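Local coordinates for nitrate transport protein (Parabacteroides distasonis, PDB 3HN0) that probably serves as the substrate-binding component of an ABC transporter, capturing nitrate or another small ligand for uptake, at residues T55-A65 with A182-M192; C207-I218 with L232-Y243. All coordinates share one frame; numbering follows the deposited sequence. Where two conformers were deposited one is given.

Interaction 1. Residues T55-A65 with A182-M192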
loop_
_atom_site.group_PDB
_atom_site.type_symbol
_atom_site.label_atom_id
_atom_site.label_comp_id
_atom_site.label_asym_id
_atom_site.label_seq_id
_atom_site.Cartn_x
_atom_site.Cartn_y
_atom_site.Cartn_z
ATOM N N THR A 55 13.552 -23.390 18.730
ATOM C CA THR A 55 12.989 -22.031 18.852
ATOM C C THR A 55 11.473 -22.152 18.830
ATOM O O THR A 55 10.914 -23.156 18.310
ATOM C CB THR A 55 13.548 -21.051 17.830
ATOM O OG1 THR A 55 13.303 -19.713 18.303
ATOM C CG2 THR A 55 12.966 -21.260 16.387
ATOM N N ASP A 56 10.798 -21.168 19.423
ATOM C CA ASP A 56 9.343 -21.189 19.558
ATOM C C ASP A 56 8.672 -20.318 18.476
ATOM O O ASP A 56 7.622 -20.655 17.981
ATOM C CB ASP A 56 8.943 -20.680 20.946
ATOM C CG ASP A 56 9.465 -21.591 22.072
ATOM O OD1 ASP A 56 9.263 -22.823 21.900
ATOM O OD2 ASP A 56 10.103 -21.109 23.066
ATOM N N ILE A 57 9.303 -19.188 18.170
ATOM C CA ILE A 57 8.818 -18.202 17.197
ATOM C C ILE A 57 10.030 -17.852 16.348
ATOM O O ILE A 57 11.160 -17.787 16.869
ATOM C CB ILE A 57 8.358 -16.930 17.950
ATOM C CG1 ILE A 57 7.184 -17.308 18.900
ATOM C CG2 ILE A 57 8.061 -15.793 16.948
ATOM C CD1 ILE A 57 6.769 -16.273 19.915
ATOM N N ALA A 58 9.837 -17.637 15.050
ATOM C CA ALA A 58 10.966 -17.290 14.207
ATOM C C ALA A 58 10.522 -16.256 13.223
ATOM O O ALA A 58 9.364 -16.263 12.823
ATOM C CB ALA A 58 11.503 -18.526 13.461
ATOM N N VAL A 59 11.445 -15.416 12.771
ATOM C CA VAL A 59 11.118 -14.387 11.833
ATOM C C VAL A 59 12.058 -14.582 10.638
ATOM O O VAL A 59 13.287 -14.505 10.818
ATOM C CB VAL A 59 11.324 -12.987 12.491
ATOM C CG1 VAL A 59 10.820 -11.895 11.548
ATOM C CG2 VAL A 59 10.608 -12.919 13.874
ATOM N N LEU A 60 11.491 -14.875 9.451
ATOM C CA LEU A 60 12.259 -15.244 8.262
ATOM C C LEU A 60 11.420 -14.963 7.042
ATOM O O LEU A 60 10.223 -14.624 7.139
ATOM C CB LEU A 60 12.724 -16.722 8.291
ATOM C CG LEU A 60 11.672 -17.837 8.044
ATOM C CD1 LEU A 60 12.341 -19.154 8.248
ATOM C CD2 LEU A 60 10.452 -17.766 8.964
ATOM N N PRO A 61 12.028 -15.106 5.872
ATOM C CA PRO A 61 11.305 -14.672 4.694
ATOM C C PRO A 61 10.014 -15.464 4.530
ATOM O O PRO A 61 9.952 -16.676 4.853
ATOM C CB PRO A 61 12.272 -14.973 3.565
ATOM C CG PRO A 61 13.623 -14.786 4.194
ATOM C CD PRO A 61 13.432 -15.423 5.551
HETATM N N MSE A 62 8.987 -14.749 4.069
HETATM C CA MSE A 62 7.685 -15.365 3.806
HETATM C C MSE A 62 7.804 -16.574 2.877
HETATM O O MSE A 62 7.108 -17.584 3.084
HETATM C CB MSE A 62 6.705 -14.326 3.227
HETATM C CG MSE A 62 5.313 -14.745 3.027
HETATM SE SE MSE A 62 4.356 -15.254 4.579
HETATM C CE MSE A 62 4.232 -13.459 5.295
ATOM N N ILE A 63 8.671 -16.507 1.869
ATOM C CA ILE A 63 8.776 -17.696 0.956
ATOM C C ILE A 63 9.251 -18.935 1.736
ATOM O O ILE A 63 8.762 -20.032 1.527
ATOM C CB ILE A 63 9.587 -17.419 -0.339
ATOM C CG1 ILE A 63 11.033 -17.055 -0.065
ATOM C CG2 ILE A 63 8.931 -16.234 -1.135
ATOM C CD1 ILE A 63 11.890 -17.096 -1.367
ATOM N N ASN A 64 10.173 -18.755 2.681
ATOM C CA ASN A 64 10.620 -19.877 3.501
ATOM C C ASN A 64 9.513 -20.392 4.350
ATOM O O ASN A 64 9.378 -21.599 4.556
ATOM C CB ASN A 64 11.817 -19.500 4.397
ATOM C CG ASN A 64 13.070 -19.130 3.591
ATOM O OD1 ASN A 64 13.099 -18.076 2.954
ATOM N ND2 ASN A 64 14.093 -19.979 3.628
ATOM N N ALA A 65 8.730 -19.484 4.904
ATOM C CA ALA A 65 7.617 -19.874 5.768
ATOM C C ALA A 65 6.638 -20.737 4.978
ATOM O O ALA A 65 6.246 -21.851 5.401
ATOM C CB ALA A 65 6.942 -18.608 6.356
ATOM N N ALA A 182 3.821 -8.553 1.770
ATOM C CA ALA A 182 4.092 -9.236 3.015
ATOM C C ALA A 182 5.274 -10.208 2.797
ATOM O O ALA A 182 5.094 -11.415 2.637
ATOM C CB ALA A 182 2.834 -9.912 3.535
ATOM N N GLN A 183 6.490 -9.671 2.805
ATOM C CA GLN A 183 7.700 -10.453 2.437
ATOM C C GLN A 183 8.367 -11.118 3.609
ATOM O O GLN A 183 9.223 -11.952 3.399
ATOM C CB GLN A 183 8.817 -9.594 1.782
ATOM C CG GLN A 183 8.379 -8.590 0.867
ATOM C CD GLN A 183 9.507 -7.914 0.199
ATOM O OE1 GLN A 183 10.588 -8.507 0.001
ATOM N NE2 GLN A 183 9.291 -6.665 -0.156
ATOM N N THR A 184 7.993 -10.728 4.832
ATOM C CA THR A 184 8.604 -11.216 6.038
ATOM C C THR A 184 7.560 -11.864 6.943
ATOM O O THR A 184 6.458 -11.314 7.116
ATOM C CB THR A 184 9.259 -10.077 6.787
ATOM O OG1 THR A 184 10.216 -9.436 5.935
ATOM C CG2 THR A 184 9.923 -10.587 8.068
ATOM N N ALA A 185 7.879 -13.052 7.436
ATOM C CA ALA A 185 6.975 -13.849 8.223
ATOM C C ALA A 185 7.448 -13.973 9.647
ATOM O O ALA A 185 8.639 -14.260 9.917
ATOM C CB ALA A 185 6.853 -15.290 7.668
ATOM N N VAL A 186 6.500 -13.786 10.551
ATOM C CA VAL A 186 6.653 -14.258 11.932
ATOM C C VAL A 186 5.890 -15.557 11.995
ATOM O O VAL A 186 4.656 -15.562 11.847
ATOM C CB VAL A 186 6.105 -13.249 12.962
ATOM C CG1 VAL A 186 6.250 -13.799 14.386
ATOM C CG2 VAL A 186 6.781 -11.875 12.826
ATOM N N VAL A 187 6.591 -16.650 12.280
ATOM C CA VAL A 187 5.966 -17.968 12.380
ATOM C C VAL A 187 6.096 -18.516 13.797
ATOM O O VAL A 187 6.989 -18.099 14.542
ATOM C CB VAL A 187 6.582 -18.961 11.361
ATOM C CG1 VAL A 187 6.407 -18.366 9.912
ATOM C CG2 VAL A 187 8.032 -19.357 11.706
ATOM N N TYR A 188 5.206 -19.444 14.158
ATOM C CA TYR A 188 5.167 -19.973 15.500
ATOM C C TYR A 188 4.813 -21.448 15.479
ATOM O O TYR A 188 4.173 -21.959 14.532
ATOM C CB TYR A 188 4.188 -19.165 16.367
ATOM C CG TYR A 188 2.753 -19.250 15.992
ATOM C CD1 TYR A 188 2.203 -18.415 15.028
ATOM C CD2 TYR A 188 1.904 -20.213 16.573
ATOM C CE1 TYR A 188 0.913 -18.510 14.657
ATOM C CE2 TYR A 188 0.594 -20.278 16.217
ATOM C CZ TYR A 188 0.074 -19.419 15.287
ATOM O OH TYR A 188 -1.267 -19.516 14.886
ATOM N N THR A 189 5.206 -22.100 16.553
ATOM C CA THR A 189 4.996 -23.541 16.691
ATOM C C THR A 189 3.737 -23.788 17.511
ATOM O O THR A 189 3.154 -22.895 18.089
ATOM C CB THR A 189 6.209 -24.190 17.388
ATOM O OG1 THR A 189 6.436 -23.499 18.591
ATOM C CG2 THR A 189 7.503 -24.173 16.532
ATOM N N PRO A 190 3.251 -25.041 17.532
ATOM C CA PRO A 190 1.951 -25.252 18.137
ATOM C C PRO A 190 1.776 -24.872 19.613
ATOM O O PRO A 190 0.662 -24.518 20.028
ATOM C CB PRO A 190 1.777 -26.784 17.964
ATOM C CG PRO A 190 2.434 -27.058 16.712
ATOM C CD PRO A 190 3.659 -26.200 16.720
ATOM N N THR A 191 2.827 -24.990 20.407
ATOM C CA THR A 191 2.704 -24.631 21.822
ATOM C C THR A 191 2.649 -23.130 22.008
ATOM O O THR A 191 2.356 -22.660 23.097
ATOM C CB THR A 191 3.819 -25.213 22.705
ATOM O OG1 THR A 191 5.079 -24.900 22.139
ATOM C CG2 THR A 191 3.672 -26.722 22.783
HETATM N N MSE A 192 2.900 -22.385 20.933
HETATM C CA MSE A 192 2.714 -20.935 20.964
HETATM C C MSE A 192 1.311 -20.447 20.644
HETATM O O MSE A 192 1.011 -19.280 20.874
HETATM C CB MSE A 192 3.711 -20.250 20.040
HETATM C CG MSE A 192 5.147 -20.416 20.441
HETATM SE SE MSE A 192 5.634 -19.589 22.166
HETATM C CE MSE A 192 5.552 -21.075 23.162
HETATM O O HOH W 1 7.941 -24.415 20.657
HETATM O O HOH W 2 9.809 -13.818 1.215
#
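The flat carbonyl groups of 182-192 receive amides of 55-65 at different tilts. L60 N lies in the carbonyl plane of A185, 3.0 Å from A185 O; A58 N is tilted 25° from that of V187; M62 N stands over a face of the Q183 carbonyl, 48° out of its plane and 2.9 Å from Q183 O. Return bonds from V187 N to A58 O (2.9 Å) and from A185 N to L60 O make A58-V187 and L60-A185 antiparallel hydrogen-bonded pairs. On the face carrying I57, V59, V186 and Y188, chi1 of -62° puts I57 CG1 anti to the carbonyl carbon, 4.0 Å from M192 CG, and leaves I57 CG2 anti to the backbone N, 3.7 Å from V186 CG1. Cutting I57 back to alanine would probably leave V186 and M192 without this shared apolar neighbour. On the opposite face, which carries A58, L60, A185 and V187, A65 CB of the following helix rests 3.6 Å from A185 CB. The bent selenomethionine M62 brings CE to 3.5 Å from A182 O, a buried oxygen lacking a polar partner. The strand order is consistent with a type II periplasmic-binding-protein domain, 184-188 running antiparallel between 57-61 and 76-82.

Interaction 2. Residues C207-I218 with L232-Y243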
loop_
_atom_site.group_PDB
_atom_site.type_symbol
_atom_site.label_atom_id
_atom_site.label_comp_id
_atom_site.label_asym_id
_atom_site.label_seq_id
_atom_site.Cartn_x
_atom_site.Cartn_y
_atom_site.Cartn_z
ATOM N N CYS A 207 6.784 -2.529 17.800
ATOM C CA CYS A 207 6.795 -1.916 16.448
ATOM C C CYS A 207 6.488 -0.418 16.585
ATOM O O CYS A 207 7.118 0.392 15.922
ATOM C CB CYS A 207 5.761 -2.558 15.513
ATOM S SG CYS A 207 6.276 -4.181 14.935
ATOM N N GLN A 208 5.505 -0.069 17.422
ATOM C CA GLN A 208 5.110 1.319 17.651
ATOM C C GLN A 208 6.269 2.132 18.220
ATOM O O GLN A 208 6.517 3.285 17.825
ATOM C CB GLN A 208 3.892 1.373 18.585
ATOM C CG GLN A 208 3.386 2.761 18.855
ATOM C CD GLN A 208 1.963 2.754 19.439
ATOM O OE1 GLN A 208 1.776 3.010 20.618
ATOM N NE2 GLN A 208 0.979 2.407 18.614
ATOM N N LYS A 209 6.985 1.524 19.138
ATOM C CA LYS A 209 8.100 2.168 19.761
ATOM C C LYS A 209 9.205 2.457 18.755
ATOM O O LYS A 209 9.793 3.504 18.835
ATOM C CB LYS A 209 8.650 1.353 20.924
ATOM C CG LYS A 209 9.655 2.165 21.733
ATOM C CD LYS A 209 10.094 1.431 22.992
ATOM C CE LYS A 209 11.027 2.231 23.895
ATOM N NZ LYS A 209 11.283 1.476 25.196
ATOM N N ALA A 210 9.521 1.506 17.866
ATOM C CA ALA A 210 10.489 1.743 16.806
ATOM C C ALA A 210 10.106 2.960 15.990
ATOM O O ALA A 210 10.975 3.777 15.689
ATOM C CB ALA A 210 10.658 0.471 15.890
ATOM N N VAL A 211 8.832 3.067 15.621
ATOM C CA VAL A 211 8.333 4.171 14.745
ATOM C C VAL A 211 8.265 5.528 15.453
ATOM O O VAL A 211 8.602 6.585 14.877
ATOM C CB VAL A 211 6.955 3.795 14.171
ATOM C CG1 VAL A 211 6.272 5.001 13.578
ATOM C CG2 VAL A 211 7.178 2.624 13.130
ATOM N N ARG A 212 7.851 5.502 16.711
ATOM C CA ARG A 212 7.679 6.694 17.490
ATOM C C ARG A 212 8.940 7.207 18.145
ATOM O O ARG A 212 9.081 8.428 18.263
ATOM C CB ARG A 212 6.576 6.527 18.536
ATOM C CG ARG A 212 5.221 6.368 17.915
ATOM C CD ARG A 212 4.053 6.333 18.933
ATOM N NE ARG A 212 2.768 6.117 18.244
ATOM C CZ ARG A 212 1.560 6.224 18.804
ATOM N NH1 ARG A 212 1.421 6.535 20.095
ATOM N NH2 ARG A 212 0.480 6.007 18.061
ATOM N N TYR A 213 9.840 6.300 18.540
ATOM C CA TYR A 213 11.077 6.603 19.239
ATOM C C TYR A 213 12.263 6.006 18.487
ATOM O O TYR A 213 12.969 5.118 18.984
ATOM C CB TYR A 213 11.009 6.110 20.703
ATOM C CG TYR A 213 9.896 6.818 21.425
ATOM C CD1 TYR A 213 10.085 8.110 21.931
ATOM C CD2 TYR A 213 8.635 6.230 21.576
ATOM C CE1 TYR A 213 9.053 8.797 22.543
ATOM C CE2 TYR A 213 7.582 6.928 22.197
ATOM C CZ TYR A 213 7.812 8.206 22.683
ATOM O OH TYR A 213 6.798 8.917 23.319
ATOM N N PRO A 214 12.475 6.473 17.256
ATOM C CA PRO A 214 13.559 5.839 16.467
ATOM C C PRO A 214 14.946 6.041 17.026
ATOM O O PRO A 214 15.786 5.127 16.984
ATOM C CB PRO A 214 13.378 6.454 15.056
ATOM C CG PRO A 214 12.699 7.793 15.330
ATOM C CD PRO A 214 11.735 7.464 16.470
ATOM N N LYS A 215 15.242 7.213 17.570
ATOM C CA LYS A 215 16.587 7.419 18.055
ATOM C C LYS A 215 16.883 6.502 19.239
ATOM O O LYS A 215 17.943 5.948 19.337
ATOM C CB LYS A 215 16.771 8.889 18.452
ATOM C CG LYS A 215 16.607 9.865 17.306
ATOM C CD LYS A 215 17.175 11.263 17.724
ATOM C CE LYS A 215 16.448 12.430 17.060
ATOM N NZ LYS A 215 16.125 12.165 15.623
ATOM N N GLU A 216 15.905 6.337 20.127
ATOM C CA GLU A 216 16.058 5.473 21.287
ATOM C C GLU A 216 16.174 4.018 20.864
ATOM O O GLU A 216 16.903 3.251 21.453
ATOM C CB GLU A 216 14.845 5.662 22.220
ATOM C CG GLU A 216 14.791 7.060 22.840
ATOM C CD GLU A 216 14.036 8.188 22.026
ATOM O OE1 GLU A 216 13.726 8.069 20.813
ATOM O OE2 GLU A 216 13.770 9.251 22.640
ATOM N N THR A 217 15.439 3.667 19.822
ATOM C CA THR A 217 15.459 2.304 19.250
ATOM C C THR A 217 16.860 2.015 18.701
ATOM O O THR A 217 17.454 0.995 19.016
ATOM C CB THR A 217 14.374 2.159 18.192
ATOM O OG1 THR A 217 13.091 2.392 18.792
ATOM C CG2 THR A 217 14.400 0.751 17.500
ATOM N N ILE A 218 17.390 2.952 17.905
ATOM C CA ILE A 218 18.698 2.808 17.345
ATOM C C ILE A 218 19.758 2.683 18.435
ATOM O O ILE A 218 20.635 1.821 18.380
ATOM C CB ILE A 218 19.026 3.988 16.388
ATOM C CG1 ILE A 218 18.129 3.904 15.131
ATOM C CG2 ILE A 218 20.525 3.978 15.999
ATOM C CD1 ILE A 218 18.038 5.167 14.292
ATOM N N LEU A 232 22.340 2.891 11.299
ATOM C CA LEU A 232 20.962 3.303 11.127
ATOM C C LEU A 232 20.758 4.746 11.588
ATOM O O LEU A 232 21.400 5.213 12.563
ATOM C CB LEU A 232 20.038 2.428 11.941
ATOM C CG LEU A 232 19.900 0.929 11.642
ATOM C CD1 LEU A 232 18.999 0.332 12.697
ATOM C CD2 LEU A 232 19.301 0.714 10.271
ATOM N N THR A 233 19.826 5.427 10.908
ATOM C CA THR A 233 19.331 6.723 11.309
ATOM C C THR A 233 17.778 6.650 11.346
ATOM O O THR A 233 17.193 5.652 10.902
ATOM C CB THR A 233 19.752 7.829 10.308
ATOM O OG1 THR A 233 19.013 7.666 9.094
ATOM C CG2 THR A 233 21.256 7.814 10.066
ATOM N N PRO A 234 17.115 7.665 11.909
ATOM C CA PRO A 234 15.654 7.619 11.859
ATOM C C PRO A 234 15.095 7.470 10.457
ATOM O O PRO A 234 14.088 6.806 10.299
ATOM C CB PRO A 234 15.239 8.934 12.537
ATOM C CG PRO A 234 16.336 9.138 13.519
ATOM C CD PRO A 234 17.580 8.724 12.820
ATOM N N LYS A 235 15.757 8.012 9.428
ATOM C CA LYS A 235 15.285 7.777 8.051
ATOM C C LYS A 235 15.354 6.310 7.635
ATOM O O LYS A 235 14.488 5.821 6.940
ATOM C CB LYS A 235 16.019 8.652 7.050
ATOM C CG LYS A 235 15.504 10.086 7.042
ATOM C CD LYS A 235 16.127 10.866 5.888
ATOM C CE LYS A 235 16.172 12.380 6.146
ATOM N NZ LYS A 235 14.833 12.931 6.482
ATOM N N SER A 236 16.345 5.581 8.152
ATOM C CA SER A 236 16.484 4.154 7.896
ATOM C C SER A 236 15.253 3.445 8.457
ATOM O O SER A 236 14.659 2.608 7.808
ATOM C CB SER A 236 17.729 3.576 8.588
ATOM O OG SER A 236 18.889 4.395 8.401
ATOM N N ILE A 237 14.892 3.791 9.676
ATOM C CA ILE A 237 13.697 3.173 10.292
ATOM C C ILE A 237 12.442 3.472 9.494
ATOM O O ILE A 237 11.663 2.570 9.200
ATOM C CB ILE A 237 13.575 3.571 11.753
ATOM C CG1 ILE A 237 14.702 2.876 12.522
ATOM C CG2 ILE A 237 12.202 3.155 12.306
ATOM C CD1 ILE A 237 14.619 3.048 14.029
ATOM N N GLU A 238 12.302 4.734 9.043
ATOM C CA GLU A 238 11.166 5.108 8.209
ATOM C C GLU A 238 11.054 4.252 6.956
ATOM O O GLU A 238 9.953 3.778 6.601
ATOM C CB GLU A 238 11.179 6.591 7.799
ATOM C CG GLU A 238 10.827 7.596 8.871
ATOM C CD GLU A 238 11.267 9.047 8.498
ATOM O OE1 GLU A 238 11.414 9.394 7.278
ATOM O OE2 GLU A 238 11.471 9.828 9.448
ATOM N N ARG A 239 12.186 4.028 6.278
ATOM C CA ARG A 239 12.210 3.178 5.098
ATOM C C ARG A 239 11.839 1.706 5.339
ATOM O O ARG A 239 11.435 1.016 4.433
ATOM C CB ARG A 239 13.562 3.271 4.384
ATOM C CG ARG A 239 13.785 4.636 3.741
ATOM C CD ARG A 239 14.934 4.629 2.751
ATOM N NE ARG A 239 16.192 4.530 3.470
ATOM C CZ ARG A 239 17.024 5.540 3.752
ATOM N NH1 ARG A 239 16.770 6.809 3.407
ATOM N NH2 ARG A 239 18.131 5.275 4.401
ATOM N N CYS A 240 12.022 1.229 6.562
ATOM C CA CYS A 240 11.657 -0.147 6.879
ATOM C C CYS A 240 10.156 -0.329 6.996
ATOM O O CYS A 240 9.679 -1.477 6.920
ATOM C CB CYS A 240 12.314 -0.626 8.201
ATOM S SG CYS A 240 14.100 -0.721 8.050
ATOM N N LYS A 241 9.396 0.756 7.192
ATOM C CA LYS A 241 7.917 0.635 7.214
ATOM C C LYS A 241 7.488 -0.446 8.241
ATOM O O LYS A 241 6.839 -1.458 7.909
ATOM C CB LYS A 241 7.353 0.291 5.818
ATOM C CG LYS A 241 7.669 1.352 4.707
ATOM C CD LYS A 241 7.043 2.711 5.029
ATOM C CE LYS A 241 7.312 3.778 3.937
ATOM N NZ LYS A 241 8.574 4.523 4.200
ATOM N N ILE A 242 7.820 -0.166 9.489
ATOM C CA ILE A 242 7.635 -1.078 10.606
ATOM C C ILE A 242 6.188 -0.950 11.114
ATOM O O ILE A 242 5.754 0.128 11.520
ATOM C CB ILE A 242 8.688 -0.816 11.735
ATOM C CG1 ILE A 242 10.126 -0.974 11.193
ATOM C CG2 ILE A 242 8.442 -1.693 12.977
ATOM C CD1 ILE A 242 10.556 -2.443 10.837
ATOM N N TYR A 243 5.475 -2.075 11.120
ATOM C CA TYR A 243 4.096 -2.148 11.588
ATOM C C TYR A 243 3.649 -3.593 11.558
ATOM O O TYR A 243 3.841 -4.276 10.546
ATOM C CB TYR A 243 3.187 -1.352 10.674
ATOM C CG TYR A 243 1.750 -1.240 11.139
ATOM C CD1 TYR A 243 1.396 -0.336 12.129
ATOM C CD2 TYR A 243 0.725 -2.009 10.572
ATOM C CE1 TYR A 243 0.072 -0.189 12.541
ATOM C CE2 TYR A 243 -0.604 -1.854 10.984
ATOM C CZ TYR A 243 -0.922 -0.940 11.967
ATOM O OH TYR A 243 -2.239 -0.797 12.401
#
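I237 is the knob of the apolar core, seated in a hole formed by A210, P214, T217 and I218. Its CG1 branch turns anti to the carbonyl carbon (chi1 -70°) and runs on extended, which carries I237 CD1 to 3.8 Å from both P214 CB and I218 CG1; I237 CG2 faces the backbone instead, 3.7 Å from A210 O. I218 slides past I237 in the opposite direction and presses CD1 against the start of helix 234-240, 3.3 Å from T233 C. The two prolines meet at about a right angle, P214 CG 3.9 Å from P234 CB, and the bent chain of K215 reaches the P234 ring with its CG and NZ. These contacts fit the 99° between the axes of 214-218 and 234-240. A second apolar patch joins helix and strand: I242 CG2 touches C207 CB at 3.8 Å, and V211 CG2 lies 4.0 Å from I242 CB. The same V211 methyl also comes close to a backbone oxygen, 3.3 Å from I242 O. A19 of helix 16-19 touches C207 and I242, and Q229 of the second subunit packs on V211 and Y243.

The contact between the two segments is apolar; the polar bonds described next lie within one segment. T233 and S236 form a capping box: T233 N donates almost straight (173°) to S236 OG, which also bonds S155, and T233 OG1 accepts weakly from K235 N. T217 OG1 and T217 N both donate to Y213 O, so that this oxygen, at the N-cap of 214-223, is gripped twice in the helix's first turn.

The arrangement is a knob-into-hole helix junction leading into 242-246, the outermost strand, within this chain, of the large mixed sheet in what is probably a substrate-binding-protein fold.

How the interactions relate
From the N terminus, the chain forms strand 57-61 and enters helix 62-70; 116 residues separate segments 55-65 and 182-192, after which strand 184-188 pairs with 57-61. Interaction 1 thus closes a long loop that contains the three-stranded and the two-stranded sheets. Helix 196-212 follows that strand, and interaction 2 then closes a short loop of 13 residues. The two loops are in series and neither nest nor cross. The centres of interaction 1 and interaction 2 lie about 22 Å apart, and the two do not touch. Both reach the seven-strand mixed sheet: interaction 1 joins neighbouring inner strands, while interaction 2 sets helices 196-212 and 214-223 against helix 234-240 and the outermost strand 242-246.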